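Local structure of lipoprotein (Bacteroides vulgatus, 3U6G) at residues A[7-12]-A[62-67]; A[88-93]-A[106-111]. The protein is of unknown function but has an immunoglobulin-like fold and belongs to a lipoprotein family related to PLAT/LH2 and C2-like calcium-binding domains. One frame throughout, in Å; residues are numbered along the deposited sequence. Where two conformers were deposited one is given.

Contact 1: residues A[7-12]-A[62-67]; sequences TGIHKI and SCCTNG
Thr65 OG1 works in both directions: it receives the backbone N of His10 at 3.0 Å and donates to Asn66 O, its own neighbour in the chain, at 2.7 Å. Its hydroxyl lies between the backbone N and the carbonyl carbon (chi1 67°), and this turn carries OG1 across to the other strand. The backbone completes the pair, Thr65 N giving its hydrogen to His10 O at 2.9 Å, so a side-chain oxygen stands where a strand carbonyl would ordinarily accept. A valine in place of Thr65 would probably leave His10 N and Asn66 O without this shared partner and let the strand end fray. Two residues on, Ile12 and Cys63 form an antiparallel hydrogen-bonded pair; the bond from Ile12 N to Cys63 O is nearly straight at 168°. Their side chains share one face with Met72 of strand 71-80, where apolar isoleucine and the small, weakly polar thiol suit a buried setting. Lys11 and Cys64, a non-hydrogen-bonded pair, take the other face. CB and CG of Lys11 lie against Cys64 CB and Cys63 O, while the rest of the chain leads away and its amino end makes a cation-pi contact with Tyr95. The buried His10 ring is bonded at both nitrogens, ND1 to Thr123 and NE2 to the backbone of Gln6. Before His10 and after Thr65 the chains leave strand geometry but stay close, Gly8 facing Gly67, where strand 60-65 runs out and strand 10-18 sets in, neighbours inside an antiparallel sheet of the immunoglobulin-like fold.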
# COMPACT_ATOMS: atom_id res chain seq x y z
N THR A 7 1.61 -17.01 -8.74
CA THR A 7 2.96 -16.91 -8.24
C THR A 7 3.89 -16.64 -9.43
O THR A 7 3.70 -17.19 -10.52
CB THR A 7 3.33 -18.18 -7.48
OG1 THR A 7 2.45 -18.32 -6.35
CG2 THR A 7 4.77 -18.13 -7.02
N GLY A 8 4.84 -15.72 -9.24
CA GLY A 8 5.79 -15.38 -10.28
C GLY A 8 6.47 -14.08 -9.94
O GLY A 8 6.42 -13.63 -8.80
N ILE A 9 7.13 -13.48 -10.93
CA ILE A 9 7.74 -12.17 -10.74
C ILE A 9 6.67 -11.11 -10.96
O ILE A 9 6.17 -10.94 -12.07
CB ILE A 9 8.97 -11.94 -11.64
CG1 ILE A 9 10.09 -12.93 -11.29
CG2 ILE A 9 9.48 -10.51 -11.49
CD1 ILE A 9 11.30 -12.85 -12.23
N HIS A 10 6.28 -10.46 -9.87
CA HIS A 10 5.33 -9.35 -9.93
C HIS A 10 6.12 -8.07 -10.12
O HIS A 10 7.23 -7.91 -9.58
CB HIS A 10 4.48 -9.29 -8.66
CG HIS A 10 3.58 -10.46 -8.50
ND1 HIS A 10 2.21 -10.34 -8.43
CD2 HIS A 10 3.84 -11.78 -8.50
CE1 HIS A 10 1.67 -11.54 -8.38
NE2 HIS A 10 2.64 -12.44 -8.43
N LYS A 11 5.54 -7.15 -10.88
CA LYS A 11 6.21 -5.89 -11.16
C LYS A 11 5.23 -4.75 -11.26
O LYS A 11 4.12 -4.94 -11.76
CB LYS A 11 6.98 -6.02 -12.49
CG LYS A 11 7.76 -4.78 -12.89
CD LYS A 11 8.85 -5.06 -13.91
CE LYS A 11 8.31 -5.48 -15.23
NZ LYS A 11 9.42 -5.55 -16.24
N ILE A 12 5.67 -3.58 -10.82
CA ILE A 12 4.96 -2.33 -11.02
C ILE A 12 5.87 -1.35 -11.73
O ILE A 12 7.00 -1.15 -11.34
CB ILE A 12 4.53 -1.71 -9.67
CG1 ILE A 12 3.48 -2.58 -8.99
CG2 ILE A 12 4.04 -0.26 -9.83
CD1 ILE A 12 2.09 -2.48 -9.54
N SER A 62 10.46 1.50 -11.69
CA SER A 62 9.86 0.19 -11.59
C SER A 62 10.37 -0.53 -10.36
O SER A 62 11.47 -0.25 -9.85
CB SER A 62 10.12 -0.63 -12.84
OG SER A 62 11.49 -0.71 -13.09
N CYS A 63 9.58 -1.50 -9.93
CA CYS A 63 9.86 -2.29 -8.75
C CYS A 63 9.32 -3.70 -9.03
O CYS A 63 8.24 -3.85 -9.56
CB CYS A 63 9.15 -1.66 -7.52
SG CYS A 63 9.52 -2.52 -5.96
N CYS A 64 10.08 -4.74 -8.69
CA CYS A 64 9.60 -6.10 -8.87
C CYS A 64 9.96 -6.96 -7.68
O CYS A 64 10.75 -6.56 -6.82
CB CYS A 64 10.16 -6.73 -10.16
SG CYS A 64 11.94 -7.04 -10.12
N THR A 65 9.36 -8.14 -7.67
CA THR A 65 9.57 -9.11 -6.61
C THR A 65 10.51 -10.22 -7.10
O THR A 65 10.93 -10.22 -8.26
CB THR A 65 8.22 -9.76 -6.20
OG1 THR A 65 7.72 -10.55 -7.29
CG2 THR A 65 7.18 -8.70 -5.79
N ASN A 66 10.83 -11.15 -6.21
CA ASN A 66 11.36 -12.42 -6.63
C ASN A 66 10.22 -13.28 -7.17
O ASN A 66 9.05 -12.86 -7.19
CB ASN A 66 12.17 -13.11 -5.52
CG ASN A 66 11.31 -13.66 -4.37
OD1 ASN A 66 10.11 -13.92 -4.53
ND2 ASN A 66 11.94 -13.85 -3.19
N GLY A 67 10.55 -14.49 -7.60
CA GLY A 67 9.57 -15.35 -8.26
C GLY A 67 8.62 -16.08 -7.34
O GLY A 67 7.85 -16.94 -7.81

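Contact 2: residues A[88-93]-A[106-111]; sequences LHITVI and KEYITD
A histidine lies with one face over a backbone carbonyl while its edge holds a carboxylate: in the conformer described, one of two for this residue, the His89 ring has Lys106 O beneath it, 3.1 Å from CG, and ND1 gives its hydrogen to Glu107 OE1 at 2.8 Å. The carbonyl is not a hydrogen-bond partner of the ring, since it approaches the face and not the N-H. OE1 instead sits almost exactly in the ring plane and is met nearly along its C-O axis, though ring and carboxylate planes are turned 40° apart. With CG anti to the backbone N (chi1 -163°) the imidazole leans over the neighbouring strand, and Glu107, bent at chi2 (75°), folds its carboxylate back to meet it. Long, flexible glutamate suits this outer face, where its charge can stay near solvent. The pair is antiparallel and non-hydrogen-bonded, so no backbone bonds join these two residues. On either side of it the ladder is regular. Leu88 and Tyr108 exchange bonds in both directions, and Ile90 N reaches Lys106 O at 2.9 Å, the same carbonyl that underlies the imidazole. The opposite face is mainly apolar: Leu88 CD2 lies 4.4 Å from Tyr108 CD2, and Ile90 CG1 comes to the ring edge at Tyr108 CE2, 4.2 Å away. Branched aliphatic residues and a broad aromatic suit this inner side, where Phe23 and Phe119 pack on Tyr108. Lys106 starts on this face but its end leads away, as befits a charge at a sheet margin. ND1 carries the hydrogen it gives to OE1, so in this conformer a side-chain bond crosses between hairpin strands 87-96 and 99-109 at a pair where the backbone makes none.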
# COMPACT_ATOMS: atom_id res chain seq x y z
N LEU A 88 -1.10 16.76 -15.08
CA LEU A 88 -0.23 15.61 -14.86
C LEU A 88 -0.86 14.33 -15.36
O LEU A 88 -2.05 14.07 -15.11
CB LEU A 88 0.09 15.44 -13.37
CG LEU A 88 1.14 14.38 -13.02
CD1 LEU A 88 2.52 14.87 -13.39
CD2 LEU A 88 1.09 14.02 -11.54
N HIS A 89 -0.06 13.55 -16.07
CA HIS A 89 -0.52 12.20 -16.33
C HIS A 89 0.36 11.18 -15.62
O HIS A 89 1.56 11.29 -15.51
CB HIS A 89 -0.70 11.90 -17.80
CG HIS A 89 -1.52 10.68 -18.06
ND1 HIS A 89 -2.86 10.74 -18.39
CD2 HIS A 89 -1.20 9.36 -18.05
CE1 HIS A 89 -3.32 9.52 -18.56
NE2 HIS A 89 -2.34 8.66 -18.35
N ILE A 90 -0.34 10.22 -15.03
CA ILE A 90 0.29 9.12 -14.29
C ILE A 90 -0.22 7.82 -14.90
O ILE A 90 -1.42 7.64 -15.06
CB ILE A 90 -0.08 9.12 -12.77
CG1 ILE A 90 0.60 10.28 -12.05
CG2 ILE A 90 0.31 7.79 -12.11
CD1 ILE A 90 2.07 10.06 -11.75
N THR A 91 0.72 6.93 -15.25
CA THR A 91 0.39 5.57 -15.65
C THR A 91 1.07 4.59 -14.68
O THR A 91 2.26 4.72 -14.40
CB THR A 91 0.87 5.25 -17.06
OG1 THR A 91 0.28 6.17 -17.99
CG2 THR A 91 0.51 3.82 -17.45
N VAL A 92 0.30 3.65 -14.15
CA VAL A 92 0.85 2.60 -13.30
C VAL A 92 0.42 1.26 -13.87
O VAL A 92 -0.77 1.02 -14.06
CB VAL A 92 0.36 2.72 -11.85
CG1 VAL A 92 1.05 1.67 -10.98
CG2 VAL A 92 0.62 4.12 -11.30
N ILE A 93 1.39 0.40 -14.18
CA ILE A 93 1.11 -0.87 -14.83
C ILE A 93 1.60 -1.98 -13.91
O ILE A 93 2.71 -1.92 -13.38
CB ILE A 93 1.80 -1.01 -16.21
CG1 ILE A 93 1.52 0.20 -17.10
CG2 ILE A 93 1.36 -2.32 -16.89
CD1 ILE A 93 2.39 0.26 -18.36
N LYS A 106 -4.27 7.91 -15.12
CA LYS A 106 -4.83 9.05 -14.42
C LYS A 106 -4.36 10.32 -15.09
O LYS A 106 -3.21 10.42 -15.52
CB LYS A 106 -4.33 9.05 -12.97
CG LYS A 106 -4.81 7.87 -12.13
CD LYS A 106 -6.26 8.03 -11.76
CE LYS A 106 -6.76 6.89 -10.89
NZ LYS A 106 -8.20 7.06 -10.56
N GLU A 107 -5.27 11.29 -15.15
CA GLU A 107 -4.97 12.62 -15.61
C GLU A 107 -5.46 13.62 -14.56
O GLU A 107 -6.62 13.56 -14.15
CB GLU A 107 -5.72 12.87 -16.90
CG GLU A 107 -5.55 14.27 -17.47
CD GLU A 107 -4.19 14.43 -18.09
OE1 GLU A 107 -3.65 13.40 -18.54
OE2 GLU A 107 -3.68 15.57 -18.16
N TYR A 108 -4.58 14.51 -14.13
CA TYR A 108 -4.93 15.49 -13.11
C TYR A 108 -4.69 16.89 -13.64
O TYR A 108 -3.69 17.12 -14.30
CB TYR A 108 -4.09 15.28 -11.85
CG TYR A 108 -4.18 13.89 -11.26
CD1 TYR A 108 -5.25 13.51 -10.46
CD2 TYR A 108 -3.17 12.96 -11.49
CE1 TYR A 108 -5.32 12.24 -9.91
CE2 TYR A 108 -3.23 11.69 -10.95
CZ TYR A 108 -4.31 11.33 -10.16
OH TYR A 108 -4.38 10.07 -9.62
N ILE A 109 -5.63 17.80 -13.36
CA ILE A 109 -5.53 19.19 -13.78
C ILE A 109 -5.96 20.07 -12.60
O ILE A 109 -7.09 19.98 -12.11
CB ILE A 109 -6.41 19.50 -15.02
CG1 ILE A 109 -6.05 18.57 -16.20
CG2 ILE A 109 -6.23 20.94 -15.43
CD1 ILE A 109 -7.26 18.03 -16.96
N THR A 110 -5.06 20.93 -12.13
CA THR A 110 -5.35 21.76 -10.97
C THR A 110 -6.40 22.81 -11.31
O THR A 110 -6.48 23.27 -12.46
CB THR A 110 -4.09 22.44 -10.42
OG1 THR A 110 -3.54 23.29 -11.44
CG2 THR A 110 -3.07 21.39 -9.94
N ASP A 111 -7.23 23.15 -10.33
CA ASP A 111 -8.33 24.11 -10.52
C ASP A 111 -8.19 25.36 -9.64
O ASP A 111 -9.12 26.17 -9.56
CB ASP A 111 -9.69 23.43 -10.28
CG ASP A 111 -9.91 23.05 -8.82
OD1 ASP A 111 -9.03 23.33 -7.97
OD2 ASP A 111 -10.97 22.47 -8.51

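How the contacts relate
Both contacts are antiparallel strand pairs of one sheet, about 24 Å apart between centres and on opposite sides of the chain's centre. Strands 10-18 and 87-96 are neighbours, so contact 1 and contact 2 meet through them: Ile12 CG2 packs on Val92 CG1 at 3.7 Å. Each is partly buried, but contact 1 buries polar His10 and Thr65 beside Ile12 and Cys63, whereas the buried face of contact 2 is mostly hydrocarbon and aromatic. Contact 1 joins strands distant in sequence; contact 2 ties the two arms of a hairpin. A neutral hydroxyl stands in for a backbone acceptor in 7-12/62-67, whereas an ionisable side-chain pair bridges 88-93/106-111 on the outer face.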